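Long-range contacts in acetyl-CoA acetyltransferase (Bacillus anthracis, PDB 3SS6), which probably catalyses the thiolase reaction that joins two acetyl-CoA molecules into acetoacetyl-CoA with release of coenzyme A, reversibly: residues R43-V51 against V259-K269; L367-A377 against G386-L394. All coordinates share one frame; numbering follows the deposited sequence.

Contact 1. Residues R43-V51 against V259-K269; sequences RGGVEPHEV and VLMSEEKAKEK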
ATOM      1  N   ARG A  43      25.035   6.932 -34.502  1.00 16.30           N
ATOM      2  CA  ARG A  43      24.778   7.733 -35.689  1.00 19.71           C
ATOM      3  C   ARG A  43      25.386   9.123 -35.655  1.00 21.26           C
ATOM      4  O   ARG A  43      25.535   9.761 -36.699  1.00 22.69           O
ATOM      5  CB  ARG A  43      23.287   7.915 -35.882  1.00 18.04           C
ATOM      6  CG  ARG A  43      22.528   6.643 -36.044  1.00 20.14           C
ATOM      7  CD  ARG A  43      21.103   7.007 -36.346  1.00 19.97           C
ATOM      8  NE  ARG A  43      20.256   5.846 -36.539  1.00 20.64           N
ATOM      9  CZ  ARG A  43      19.082   5.897 -37.158  1.00 23.37           C
ATOM     10  NH1 ARG A  43      18.636   7.055 -37.640  1.00 22.11           N
ATOM     11  NH2 ARG A  43      18.367   4.793 -37.300  1.00 25.46           N
ATOM     12  N   GLY A  44      25.717   9.591 -34.458  1.00 18.90           N
ATOM     13  CA  GLY A  44      26.014  10.995 -34.236  1.00 17.66           C
ATOM     14  C   GLY A  44      27.437  11.430 -34.514  1.00 19.21           C
ATOM     15  O   GLY A  44      27.755  12.601 -34.366  1.00 18.42           O
ATOM     16  N   GLY A  45      28.292  10.492 -34.910  1.00 18.97           N
ATOM     17  CA  GLY A  45      29.643  10.834 -35.322  1.00 19.23           C
ATOM     18  C   GLY A  45      30.641  10.953 -34.186  1.00 21.84           C
ATOM     19  O   GLY A  45      31.733  11.510 -34.359  1.00 24.73           O
ATOM     20  N   VAL A  46      30.269  10.420 -33.026  1.00 22.57           N
ATOM     21  CA  VAL A  46      31.125  10.457 -31.842  1.00 25.12           C
ATOM     22  C   VAL A  46      31.173   9.100 -31.161  1.00 22.36           C
ATOM     23  O   VAL A  46      30.232   8.315 -31.250  1.00 24.12           O
ATOM     24  CB  VAL A  46      30.615  11.484 -30.793  1.00 31.24           C
ATOM     25  CG1 VAL A  46      30.863  12.899 -31.265  1.00 30.92           C
ATOM     26  CG2 VAL A  46      29.132  11.250 -30.480  1.00 32.69           C
ATOM     27  N   GLU A  47      32.274   8.824 -30.473  1.00 23.24           N
ATOM     28  CA  GLU A  47      32.315   7.676 -29.581  1.00 21.15           C
ATOM     29  C   GLU A  47      31.759   8.093 -28.223  1.00 18.83           C
ATOM     30  O   GLU A  47      31.802   9.276 -27.857  1.00 19.46           O
ATOM     31  CB  GLU A  47      33.749   7.165 -29.425  1.00 21.90           C
ATOM     32  CG  GLU A  47      34.328   6.586 -30.698  1.00 29.22           C
ATOM     33  CD  GLU A  47      33.501   5.429 -31.229  1.00 37.08           C
ATOM     34  OE1 GLU A  47      33.380   4.405 -30.520  1.00 34.55           O
ATOM     35  OE2 GLU A  47      32.971   5.544 -32.357  1.00 43.48           O
ATOM     36  N   PRO A  48      31.239   7.126 -27.464  1.00 19.19           N
ATOM     37  CA  PRO A  48      30.683   7.450 -26.146  1.00 19.37           C
ATOM     38  C   PRO A  48      31.612   8.294 -25.272  1.00 20.01           C
ATOM     39  O   PRO A  48      31.129   9.204 -24.590  1.00 18.29           O
ATOM     40  CB  PRO A  48      30.449   6.067 -25.530  1.00 19.57           C
ATOM     41  CG  PRO A  48      30.112   5.212 -26.711  1.00 19.49           C
ATOM     42  CD  PRO A  48      31.045   5.703 -27.803  1.00 19.91           C
ATOM     43  N   HIS A  49      32.913   8.021 -25.289  1.00 19.82           N
ATOM     44  CA  HIS A  49      33.824   8.756 -24.417  1.00 20.61           C
ATOM     45  C   HIS A  49      33.896  10.244 -24.782  1.00 21.56           C
ATOM     46  O   HIS A  49      34.322  11.072 -23.970  1.00 22.67           O
ATOM     47  CB  HIS A  49      35.221   8.123 -24.417  1.00 24.84           C
ATOM     48  CG  HIS A  49      36.005   8.386 -25.663  1.00 26.37           C
ATOM     49  ND1 HIS A  49      36.075   7.487 -26.705  1.00 29.81           N
ATOM     50  CD2 HIS A  49      36.755   9.450 -26.031  1.00 26.94           C
ATOM     51  CE1 HIS A  49      36.834   7.987 -27.663  1.00 28.62           C
ATOM     52  NE2 HIS A  49      37.258   9.177 -27.280  1.00 28.01           N
ATOM     53  N   GLU A  50      33.458  10.585 -25.992  1.00 17.83           N
ATOM     54  CA  GLU A  50      33.494  11.972 -26.447  1.00 17.33           C
ATOM     55  C   GLU A  50      32.266  12.750 -25.997  1.00 19.82           C
ATOM     56  O   GLU A  50      32.207  13.980 -26.145  1.00 20.00           O
ATOM     57  CB  GLU A  50      33.579  12.041 -27.962  1.00 19.40           C
ATOM     58  CG  GLU A  50      34.859  11.490 -28.506  1.00 22.84           C
ATOM     59  CD  GLU A  50      34.888  11.574 -30.004  1.00 27.52           C
ATOM     60  OE1 GLU A  50      35.337  12.621 -30.512  1.00 34.17           O
ATOM     61  OE2 GLU A  50      34.439  10.614 -30.665  1.00 25.78           O
ATOM     62  N   VAL A  51      31.279  12.038 -25.460  1.00 18.61           N
ATOM     63  CA  VAL A  51      30.068  12.695 -24.967  1.00 17.53           C
ATOM     64  C   VAL A  51      30.327  13.355 -23.621  1.00 17.63           C
ATOM     65  O   VAL A  51      30.735  12.694 -22.664  1.00 19.54           O
ATOM     66  CB  VAL A  51      28.905  11.698 -24.827  1.00 18.09           C
ATOM     67  CG1 VAL A  51      27.674  12.402 -24.263  1.00 16.60           C
ATOM     68  CG2 VAL A  51      28.602  11.054 -26.190  1.00 18.28           C
ATOM     69  N   VAL A 259      21.799  13.994 -30.811  1.00 13.63           N
ATOM     70  CA  VAL A 259      23.199  14.275 -30.517  1.00 13.87           C
ATOM     71  C   VAL A 259      23.465  15.697 -30.995  1.00 14.12           C
ATOM     72  O   VAL A 259      23.196  16.031 -32.157  1.00 15.12           O
ATOM     73  CB  VAL A 259      24.168  13.296 -31.229  1.00 13.17           C
ATOM     74  CG1 VAL A 259      25.623  13.708 -30.968  1.00 15.39           C
ATOM     75  CG2 VAL A 259      23.914  11.850 -30.762  1.00 13.62           C
ATOM     76  N   LEU A 260      23.951  16.540 -30.087  1.00 12.78           N
ATOM     77  CA  LEU A 260      24.238  17.933 -30.407  1.00 13.95           C
ATOM     78  C   LEU A 260      25.712  18.207 -30.191  1.00 14.15           C
ATOM     79  O   LEU A 260      26.333  17.625 -29.298  1.00 14.64           O
ATOM     80  CB  LEU A 260      23.413  18.869 -29.508  1.00 13.15           C
ATOM     81  CG  LEU A 260      21.893  18.715 -29.585  1.00 16.07           C
ATOM     82  CD1 LEU A 260      21.353  17.770 -28.477  1.00 16.00           C
ATOM     83  CD2 LEU A 260      21.241  20.077 -29.472  1.00 19.78           C
ATOM     84  N   MET A 261      26.283  19.108 -30.989  1.00 12.84           N
ATOM     85  CA  MET A 261      27.668  19.502 -30.770  1.00 13.34           C
ATOM     86  C   MET A 261      27.892  20.900 -31.343  1.00 14.36           C
ATOM     87  O   MET A 261      27.015  21.454 -32.004  1.00 14.04           O
ATOM     88  CB  MET A 261      28.633  18.483 -31.404  1.00 16.11           C
ATOM     89  CG  MET A 261      28.537  18.408 -32.936  1.00 13.76           C
ATOM     90  SD  MET A 261      29.630  17.136 -33.625  1.00 17.47           S
ATOM     91  CE  MET A 261      28.840  15.655 -32.969  1.00 17.44           C
ATOM     92  N   SER A 262      29.041  21.494 -31.056  1.00 14.84           N
ATOM     93  CA  SER A 262      29.350  22.784 -31.661  1.00 17.46           C
ATOM     94  C   SER A 262      29.528  22.588 -33.156  1.00 18.20           C
ATOM     95  O   SER A 262      29.943  21.519 -33.610  1.00 17.22           O
ATOM     96  CB  SER A 262      30.605  23.399 -31.046  1.00 18.24           C
ATOM     97  OG  SER A 262      31.755  22.620 -31.356  1.00 19.17           O
ATOM     98  N   GLU A 263      29.204  23.614 -33.927  1.00 17.66           N
ATOM     99  CA  GLU A 263      29.404  23.532 -35.362  1.00 18.67           C
ATOM    100  C   GLU A 263      30.887  23.307 -35.688  1.00 20.09           C
ATOM    101  O   GLU A 263      31.222  22.616 -36.651  1.00 20.26           O
ATOM    102  CB  GLU A 263      28.876  24.785 -36.052  1.00 18.24           C
ATOM    103  CG  GLU A 263      28.819  24.616 -37.574  1.00 19.70           C
ATOM    104  CD  GLU A 263      27.978  25.670 -38.261  1.00 26.53           C
ATOM    105  OE1 GLU A 263      27.538  26.628 -37.594  1.00 24.15           O
ATOM    106  OE2 GLU A 263      27.757  25.538 -39.484  1.00 28.32           O
ATOM    107  N   GLU A 264      31.765  23.896 -34.881  1.00 20.50           N
ATOM    108  CA  GLU A 264      33.201  23.720 -35.071  0.50 23.18           C
ATOM    109  C   GLU A 264      33.625  22.268 -34.847  1.00 23.22           C
ATOM    110  O   GLU A 264      34.449  21.736 -35.600  1.00 23.74           O
ATOM    111  CB  GLU A 264      34.004  24.678 -34.184  0.50 25.99           C
ATOM    112  CG  GLU A 264      33.857  26.137 -34.589  0.50 28.20           C
ATOM    113  CD  GLU A 264      34.895  27.045 -33.951  0.50 35.84           C
ATOM    114  OE1 GLU A 264      35.440  26.683 -32.885  0.50 37.38           O
ATOM    115  OE2 GLU A 264      35.167  28.124 -34.522  0.50 37.65           O
ATOM    116  N   LYS A 265      33.046  21.622 -33.840  1.00 19.51           N
ATOM    117  CA  LYS A 265      33.321  20.218 -33.570  1.00 19.03           C
ATOM    118  C   LYS A 265      32.856  19.347 -34.738  1.00 19.84           C
ATOM    119  O   LYS A 265      33.541  18.405 -35.130  1.00 21.88           O
ATOM    120  CB  LYS A 265      32.613  19.780 -32.285  1.00 23.12           C
ATOM    121  CG  LYS A 265      32.976  18.378 -31.807  1.00 26.17           C
ATOM    122  CD  LYS A 265      34.411  18.343 -31.312  1.00 34.45           C
ATOM    123  CE  LYS A 265      34.725  17.051 -30.586  1.00 38.37           C
ATOM    124  NZ  LYS A 265      36.153  17.033 -30.150  1.00 39.14           N
ATOM    125  N   ALA A 266      31.692  19.664 -35.301  1.00 18.99           N
ATOM    126  CA  ALA A 266      31.208  18.908 -36.455  1.00 18.38           C
ATOM    127  C   ALA A 266      32.150  19.078 -37.652  1.00 20.91           C
ATOM    128  O   ALA A 266      32.444  18.118 -38.363  1.00 21.79           O
ATOM    129  CB  ALA A 266      29.791  19.323 -36.818  1.00 18.54           C
ATOM    130  N   LYS A 267      32.624  20.301 -37.868  1.00 19.53           N
ATOM    131  CA  LYS A 267      33.571  20.555 -38.956  1.00 23.31           C
ATOM    132  C   LYS A 267      34.856  19.770 -38.727  1.00 28.24           C
ATOM    133  O   LYS A 267      35.415  19.183 -39.662  1.00 28.13           O
ATOM    134  CB  LYS A 267      33.878  22.049 -39.067  1.00 25.94           C
ATOM    135  CG  LYS A 267      34.847  22.416 -40.208  1.00 33.86           C
ATOM    136  CD  LYS A 267      34.162  22.285 -41.558  1.00 42.54           C
ATOM    137  CE  LYS A 267      35.076  22.722 -42.696  1.00 52.79           C
ATOM    138  NZ  LYS A 267      34.358  22.736 -44.002  1.00 56.63           N
ATOM    139  N   GLU A 268      35.319  19.765 -37.480  1.00 28.37           N
ATOM    140  CA  GLU A 268      36.523  19.032 -37.097  0.50 33.55           C
ATOM    141  C   GLU A 268      36.403  17.561 -37.479  1.00 31.96           C
ATOM    142  O   GLU A 268      37.349  16.958 -38.000  1.00 33.09           O
ATOM    143  CB  GLU A 268      36.753  19.158 -35.587  0.50 36.55           C
ATOM    144  CG  GLU A 268      37.754  18.167 -35.005  0.50 40.82           C
ATOM    145  CD  GLU A 268      37.629  18.028 -33.492  0.50 45.42           C
ATOM    146  OE1 GLU A 268      37.879  19.021 -32.774  0.50 46.62           O
ATOM    147  OE2 GLU A 268      37.271  16.927 -33.021  0.50 46.71           O
ATOM    148  N   LYS A 269      35.228  16.996 -37.219  1.00 26.32           N
ATOM    149  CA  LYS A 269      34.957  15.574 -37.426  0.50 28.45           C
ATOM    150  C   LYS A 269      34.607  15.222 -38.867  1.00 29.30           C
ATOM    151  O   LYS A 269      34.517  14.047 -39.223  1.00 31.76           O
ATOM    152  CB  LYS A 269      33.804  15.127 -36.527  0.50 27.81           C
ATOM    153  CG  LYS A 269      34.092  15.196 -35.043  0.50 30.01           C
ATOM    154  CD  LYS A 269      35.327  14.400 -34.690  0.50 31.92           C
ATOM    155  CE  LYS A 269      35.389  14.117 -33.201  0.50 34.37           C
ATOM    156  NZ  LYS A 269      34.248  13.250 -32.776  0.50 33.21           N
TER
HETATM  157  O   HOH W   1      36.009  14.539 -29.113  1.00 46.89           O
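The Lys269 ammonium meets the Glu50 carboxylate at OE1, on its syn side and 27° out of the carboxylate plane, with NZ 2.6 Å from OE1. On the other oxygen, OE2 takes the backbone N-H of Glu47 from the anti side, an almost straight bond (174°) of 2.8 Å from N. A water also donates to OE1 and accepts from Lys265 NZ, so both oxygens are tied and the group's rotation is restrained. The extended Glu50 chain and the Lys269 chain approach from opposite directions, the lysine bending at chi2 and chi4 to bring NZ in. Lys269 is modelled in two conformers, however, so this salt bridge, and its weak 3.4 Å bond from NZ to Gly45 O, describe one of them.

Beneath the charges the contact is apolar. Met261, bent at chi3 (67°), brings its CE methyl to 3.8 Å from Val46 CG1, the two side chains sliding past each other in opposite directions. The same CE lies 3.5 Å from Gly44 O, a carbonyl whose hydrogen bond comes from Thr10 OG1. Gly44 has no side chain, which lets its CA settle 4.1 Å from Val259 CG2. Gly45 then turns the chain out of helix 29-43 with a positive phi.

Segment 43-51 is the return leg of a beta-alpha-beta crossover: the chain leaves strand 7-19, passes through helix 29-43 and re-enters the sheet as the parallel strand 53-57, with strands 252-262 and 112-120 between them, in the part of the mixed sheet built by the N-terminal thiolase domain.

Contact 2. Residues L367-A377 against G386-L394; sequences LKRRGLEKGIA and GVALFIEAL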
ATOM      1  N   LEU A 367      11.393  17.880 -42.396  1.00 16.55           N
ATOM      2  CA  LEU A 367      12.008  18.977 -43.147  1.00 18.21           C
ATOM      3  C   LEU A 367      12.951  18.400 -44.200  1.00 19.79           C
ATOM      4  O   LEU A 367      12.904  18.781 -45.372  1.00 19.72           O
ATOM      5  CB  LEU A 367      12.780  19.915 -42.218  1.00 16.26           C
ATOM      6  CG  LEU A 367      11.975  20.885 -41.345  1.00 16.17           C
ATOM      7  CD1 LEU A 367      12.886  21.505 -40.297  1.00 17.67           C
ATOM      8  CD2 LEU A 367      11.312  21.977 -42.203  1.00 17.58           C
ATOM      9  N   LYS A 368      13.800  17.469 -43.783  1.00 18.18           N
ATOM     10  CA  LYS A 368      14.772  16.889 -44.712  1.00 21.57           C
ATOM     11  C   LYS A 368      14.100  16.117 -45.846  1.00 21.35           C
ATOM     12  O   LYS A 368      14.495  16.237 -47.011  1.00 22.66           O
ATOM     13  CB  LYS A 368      15.776  16.010 -43.965  1.00 22.89           C
ATOM     14  CG  LYS A 368      16.772  16.823 -43.133  1.00 31.92           C
ATOM     15  CD  LYS A 368      17.896  15.953 -42.588  1.00 40.23           C
ATOM     16  CE  LYS A 368      18.683  15.281 -43.714  1.00 42.16           C
ATOM     17  NZ  LYS A 368      19.415  16.277 -44.560  1.00 39.51           N
ATOM     18  N   ARG A 369      13.078  15.336 -45.510  1.00 18.61           N
ATOM     19  CA  ARG A 369      12.346  14.568 -46.513  1.00 17.67           C
ATOM     20  C   ARG A 369      11.722  15.475 -47.575  1.00 21.05           C
ATOM     21  O   ARG A 369      11.752  15.158 -48.774  1.00 21.17           O
ATOM     22  CB  ARG A 369      11.265  13.697 -45.850  1.00 19.60           C
ATOM     23  CG  ARG A 369      10.638  12.679 -46.807  1.00 22.75           C
ATOM     24  CD  ARG A 369       9.410  11.999 -46.196  1.00 22.86           C
ATOM     25  NE  ARG A 369       8.269  12.904 -46.116  1.00 20.11           N
ATOM     26  CZ  ARG A 369       7.490  13.236 -47.146  1.00 20.85           C
ATOM     27  NH1 ARG A 369       7.720  12.741 -48.359  1.00 23.83           N
ATOM     28  NH2 ARG A 369       6.472  14.066 -46.963  1.00 24.20           N
ATOM     29  N   ARG A 370      11.167  16.603 -47.140  1.00 19.74           N
ATOM     30  CA  ARG A 370      10.537  17.558 -48.058  1.00 22.09           C
ATOM     31  C   ARG A 370      11.528  18.531 -48.707  1.00 21.04           C
ATOM     32  O   ARG A 370      11.158  19.304 -49.601  1.00 24.25           O
ATOM     33  CB  ARG A 370       9.447  18.358 -47.342  1.00 21.35           C
ATOM     34  CG  ARG A 370       8.261  17.531 -46.889  1.00 21.36           C
ATOM     35  CD  ARG A 370       7.175  18.406 -46.283  1.00 24.27           C
ATOM     36  NE  ARG A 370       6.016  17.614 -45.886  1.00 23.60           N
ATOM     37  CZ  ARG A 370       4.756  17.964 -46.112  1.00 27.02           C
ATOM     38  NH1 ARG A 370       4.487  19.106 -46.738  1.00 30.74           N
ATOM     39  NH2 ARG A 370       3.768  17.170 -45.717  1.00 25.91           N
ATOM     40  N   GLY A 371      12.782  18.503 -48.266  1.00 22.63           N
ATOM     41  CA  GLY A 371      13.788  19.418 -48.786  1.00 23.65           C
ATOM     42  C   GLY A 371      13.548  20.864 -48.370  1.00 22.21           C
ATOM     43  O   GLY A 371      13.879  21.803 -49.106  1.00 24.73           O
ATOM     44  N   LEU A 372      12.970  21.042 -47.185  1.00 20.52           N
ATOM     45  CA  LEU A 372      12.663  22.369 -46.661  1.00 22.20           C
ATOM     46  C   LEU A 372      13.628  22.743 -45.531  1.00 22.26           C
ATOM     47  O   LEU A 372      14.316  21.882 -44.989  1.00 23.51           O
ATOM     48  CB  LEU A 372      11.223  22.402 -46.143  1.00 22.72           C
ATOM     49  CG  LEU A 372      10.158  22.075 -47.198  1.00 24.40           C
ATOM     50  CD1 LEU A 372       8.802  21.843 -46.532  1.00 26.13           C
ATOM     51  CD2 LEU A 372      10.080  23.182 -48.234  1.00 28.66           C
ATOM     52  N   GLU A 373      13.667  24.028 -45.177  1.00 23.26           N
ATOM     53  CA  GLU A 373      14.671  24.530 -44.231  1.00 19.49           C
ATOM     54  C   GLU A 373      14.167  24.846 -42.827  1.00 18.37           C
ATOM     55  O   GLU A 373      14.687  24.317 -41.839  1.00 18.82           O
ATOM     56  CB  GLU A 373      15.345  25.785 -44.798  1.00 20.54           C
ATOM     57  CG  GLU A 373      16.425  26.353 -43.896  1.00 21.22           C
ATOM     58  CD  GLU A 373      17.118  27.571 -44.485  1.00 28.85           C
ATOM     59  OE1 GLU A 373      16.428  28.490 -44.981  1.00 30.93           O
ATOM     60  OE2 GLU A 373      18.360  27.603 -44.456  1.00 29.80           O
ATOM     61  N   LYS A 374      13.179  25.731 -42.731  1.00 19.00           N
ATOM     62  CA  LYS A 374      12.841  26.334 -41.437  1.00 16.32           C
ATOM     63  C   LYS A 374      11.732  25.621 -40.672  1.00 17.07           C
ATOM     64  O   LYS A 374      10.637  25.414 -41.199  1.00 18.45           O
ATOM     65  CB  LYS A 374      12.478  27.814 -41.624  1.00 16.00           C
ATOM     66  CG  LYS A 374      13.635  28.675 -42.123  1.00 20.48           C
ATOM     67  CD  LYS A 374      13.269  30.146 -42.114  1.00 24.73           C
ATOM     68  CE  LYS A 374      14.458  31.016 -42.531  1.00 31.28           C
ATOM     69  NZ  LYS A 374      14.840  30.784 -43.950  1.00 33.54           N
ATOM     70  N   GLY A 375      12.018  25.267 -39.422  1.00 14.84           N
ATOM     71  CA  GLY A 375      11.079  24.527 -38.589  1.00 15.84           C
ATOM     72  C   GLY A 375      10.855  25.179 -37.237  1.00 17.44           C
ATOM     73  O   GLY A 375      11.765  25.773 -36.663  1.00 16.41           O
ATOM     74  N   ILE A 376       9.627  25.076 -36.741  1.00 16.13           N
ATOM     75  CA  ILE A 376       9.316  25.481 -35.373  1.00 14.66           C
ATOM     76  C   ILE A 376       8.686  24.298 -34.669  1.00 14.45           C
ATOM     77  O   ILE A 376       7.737  23.706 -35.187  1.00 14.47           O
ATOM     78  CB  ILE A 376       8.305  26.639 -35.345  1.00 15.48           C
ATOM     79  CG1 ILE A 376       8.870  27.858 -36.075  1.00 16.81           C
ATOM     80  CG2 ILE A 376       7.950  26.991 -33.910  1.00 17.96           C
ATOM     81  CD1 ILE A 376       7.858  29.014 -36.216  1.00 19.02           C
ATOM     82  N   ALA A 377       9.206  23.953 -33.491  1.00 12.40           N
ATOM     83  CA  ALA A 377       8.576  22.938 -32.658  1.00 13.35           C
ATOM     84  C   ALA A 377       8.168  23.606 -31.347  1.00 13.40           C
ATOM     85  O   ALA A 377       8.958  24.316 -30.731  1.00 14.43           O
ATOM     86  CB  ALA A 377       9.523  21.779 -32.394  1.00 14.98           C
ATOM     87  N   GLY A 386       4.685  27.771 -22.129  1.00 16.51           N
ATOM     88  CA  GLY A 386       4.865  27.418 -23.525  1.00 14.52           C
ATOM     89  C   GLY A 386       6.350  27.439 -23.829  1.00 15.43           C
ATOM     90  O   GLY A 386       7.073  28.280 -23.307  1.00 15.82           O
ATOM     91  N   VAL A 387       6.806  26.520 -24.669  1.00 15.18           N
ATOM     92  CA  VAL A 387       8.210  26.484 -25.058  1.00 15.22           C
ATOM     93  C   VAL A 387       8.271  26.309 -26.566  1.00 14.65           C
ATOM     94  O   VAL A 387       7.450  25.597 -27.131  1.00 14.69           O
ATOM     95  CB  VAL A 387       8.946  25.327 -24.359  1.00 15.44           C
ATOM     96  CG1 VAL A 387      10.430  25.343 -24.710  1.00 14.88           C
ATOM     97  CG2 VAL A 387       8.751  25.429 -22.847  1.00 15.65           C
ATOM     98  N   ALA A 388       9.211  26.995 -27.217  1.00 14.58           N
ATOM     99  CA  ALA A 388       9.374  26.868 -28.665  1.00 15.95           C
ATOM    100  C   ALA A 388      10.843  26.758 -29.056  1.00 16.30           C
ATOM    101  O   ALA A 388      11.718  27.391 -28.450  1.00 18.70           O
ATOM    102  CB  ALA A 388       8.713  28.043 -29.391  1.00 18.64           C
ATOM    103  N   LEU A 389      11.096  25.950 -30.082  1.00 14.17           N
ATOM    104  CA  LEU A 389      12.438  25.684 -30.566  1.00 14.40           C
ATOM    105  C   LEU A 389      12.469  25.969 -32.064  1.00 14.50           C
ATOM    106  O   LEU A 389      11.578  25.545 -32.801  1.00 15.20           O
ATOM    107  CB  LEU A 389      12.793  24.214 -30.294  1.00 15.25           C
ATOM    108  CG  LEU A 389      14.194  23.768 -30.708  1.00 16.56           C
ATOM    109  CD1 LEU A 389      15.258  24.549 -29.953  1.00 16.71           C
ATOM    110  CD2 LEU A 389      14.345  22.269 -30.459  1.00 16.13           C
ATOM    111  N   PHE A 390      13.485  26.705 -32.507  1.00 13.76           N
ATOM    112  CA  PHE A 390      13.567  27.170 -33.893  1.00 14.22           C
ATOM    113  C   PHE A 390      14.790  26.543 -34.534  1.00 15.89           C
ATOM    114  O   PHE A 390      15.901  26.695 -34.028  1.00 16.26           O
ATOM    115  CB  PHE A 390      13.653  28.698 -33.925  1.00 14.77           C
ATOM    116  CG  PHE A 390      12.450  29.365 -33.332  1.00 18.47           C
ATOM    117  CD1 PHE A 390      11.447  29.868 -34.146  1.00 18.26           C
ATOM    118  CD2 PHE A 390      12.298  29.436 -31.952  1.00 18.32           C
ATOM    119  CE1 PHE A 390      10.314  30.463 -33.588  1.00 17.90           C
ATOM    120  CE2 PHE A 390      11.171  30.020 -31.384  1.00 16.85           C
ATOM    121  CZ  PHE A 390      10.182  30.543 -32.200  1.00 18.15           C
ATOM    122  N   ILE A 391      14.581  25.808 -35.621  1.00 15.04           N
ATOM    123  CA  ILE A 391      15.675  25.075 -36.247  1.00 15.46           C
ATOM    124  C   ILE A 391      15.732  25.294 -37.756  1.00 17.65           C
ATOM    125  O   ILE A 391      14.746  25.702 -38.382  1.00 17.85           O
ATOM    126  CB  ILE A 391      15.582  23.561 -35.979  1.00 17.05           C
ATOM    127  CG1 ILE A 391      14.336  22.976 -36.636  1.00 17.37           C
ATOM    128  CG2 ILE A 391      15.588  23.262 -34.477  1.00 17.35           C
ATOM    129  CD1 ILE A 391      14.336  21.458 -36.649  1.00 19.08           C
ATOM    130  N   GLU A 392      16.906  25.050 -38.328  1.00 16.37           N
ATOM    131  CA  GLU A 392      17.058  25.058 -39.785  1.00 16.85           C
ATOM    132  C   GLU A 392      17.695  23.745 -40.197  1.00 17.91           C
ATOM    133  O   GLU A 392      18.775  23.402 -39.722  1.00 17.38           O
ATOM    134  CB  GLU A 392      17.922  26.239 -40.249  1.00 19.42           C
ATOM    135  CG  GLU A 392      17.246  27.587 -40.015  1.00 21.89           C
ATOM    136  CD  GLU A 392      18.115  28.784 -40.368  1.00 27.20           C
ATOM    137  OE1 GLU A 392      19.342  28.629 -40.552  1.00 25.69           O
ATOM    138  OE2 GLU A 392      17.553  29.896 -40.458  1.00 29.45           O
ATOM    139  N   ALA A 393      17.028  23.012 -41.079  1.00 18.78           N
ATOM    140  CA  ALA A 393      17.615  21.800 -41.634  1.00 16.52           C
ATOM    141  C   ALA A 393      18.780  22.187 -42.538  1.00 22.04           C
ATOM    142  O   ALA A 393      18.732  23.206 -43.239  1.00 22.40           O
ATOM    143  CB  ALA A 393      16.574  21.009 -42.415  1.00 17.03           C
ATOM    144  N   LEU A 394      19.828  21.376 -42.528  1.00 19.77           N
ATOM    145  CA  LEU A 394      21.001  21.695 -43.332  1.00 26.20           C
ATOM    146  C   LEU A 394      20.995  20.924 -44.644  1.00 36.53           C
ATOM    147  O   LEU A 394      20.434  19.834 -44.733  1.00 39.09           O
ATOM    148  CB  LEU A 394      22.286  21.440 -42.541  1.00 24.33           C
ATOM    149  CG  LEU A 394      22.399  22.315 -41.287  1.00 23.69           C
ATOM    150  CD1 LEU A 394      23.695  22.051 -40.523  1.00 26.23           C
ATOM    151  CD2 LEU A 394      22.292  23.789 -41.662  1.00 29.45           C
ATOM    152  OXT LEU A 394      21.541  21.395 -45.642  1.00 41.21           O
TER
HETATM  153  O   HOH W   2      19.995  25.568 -43.731  1.00 24.84           O
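Ala393 N donates to Glu373 O over 2.8 Å, meeting a lone pair in the carbonyl plane and opening the antiparallel pairing of strands 374-377 and 386-393 in the beta hairpin 374-381/385-393. Gly375 and Ile391 follow as a hydrogen-bonded pair, both N...O distances between them 3.0 Å; in Ala377 and Leu389, each N bonds the other's O. At the intervening non-hydrogen-bonded pairs, CA-H...O contacts run from Glu392 to Glu373 O and from Ile376 to Leu389 O. The backbone of Lys374 turns instead to Asp313 and Leu314.

Ile376 and Phe390 lie side by side, CG1 3.8 Å from CD1, with Ile376 CG2 over one ring face. From the sheet's other side Leu367 CD1 reaches Ile391 CD1 at 3.9 Å, while Ala393 CB rests on Leu367 CB and Leu372 O.

Glu373 extends along Glu392, CG anti to the backbone N (chi1 -179°), their carboxylate planes turned 21° from each other and Glu373 OE2 4.2 Å from Glu392 OE1. Lys374 NZ salt-bridges Glu373 OE1 (3.0 Å) from above the carboxylate plane, and a water donates to both Glu373 OE2 and Ala393 O. Lys374 NZ, 4.5 Å from Glu392 OE2, probably offsets some of the repulsion between the glutamates.

Overall arrangement
Contact 1 and contact 2 serve the two halves of the thiolase chain, their centres about 20 Å apart and their nearest atoms about 5 Å, without touching. Both reach the same mixed sheet: strand 252-262 from contact 1 and strand 385-393 from contact 2 are separated in it by strands 7-19 and 275-284. Contact 2 reaches the probable active-site region: Val387 touches Ser92, next to Cys91, found as S-hydroxycysteine and consistent with the reactive cysteine of thiolases. Helix 93-107 is shared, packing on Leu260 in contact 1 and on Leu389 in contact 2. A bound potassium ion lies about 7 Å from Gly44 in contact 1, and one lies about 8 Å from the Lys368 side chain in contact 2.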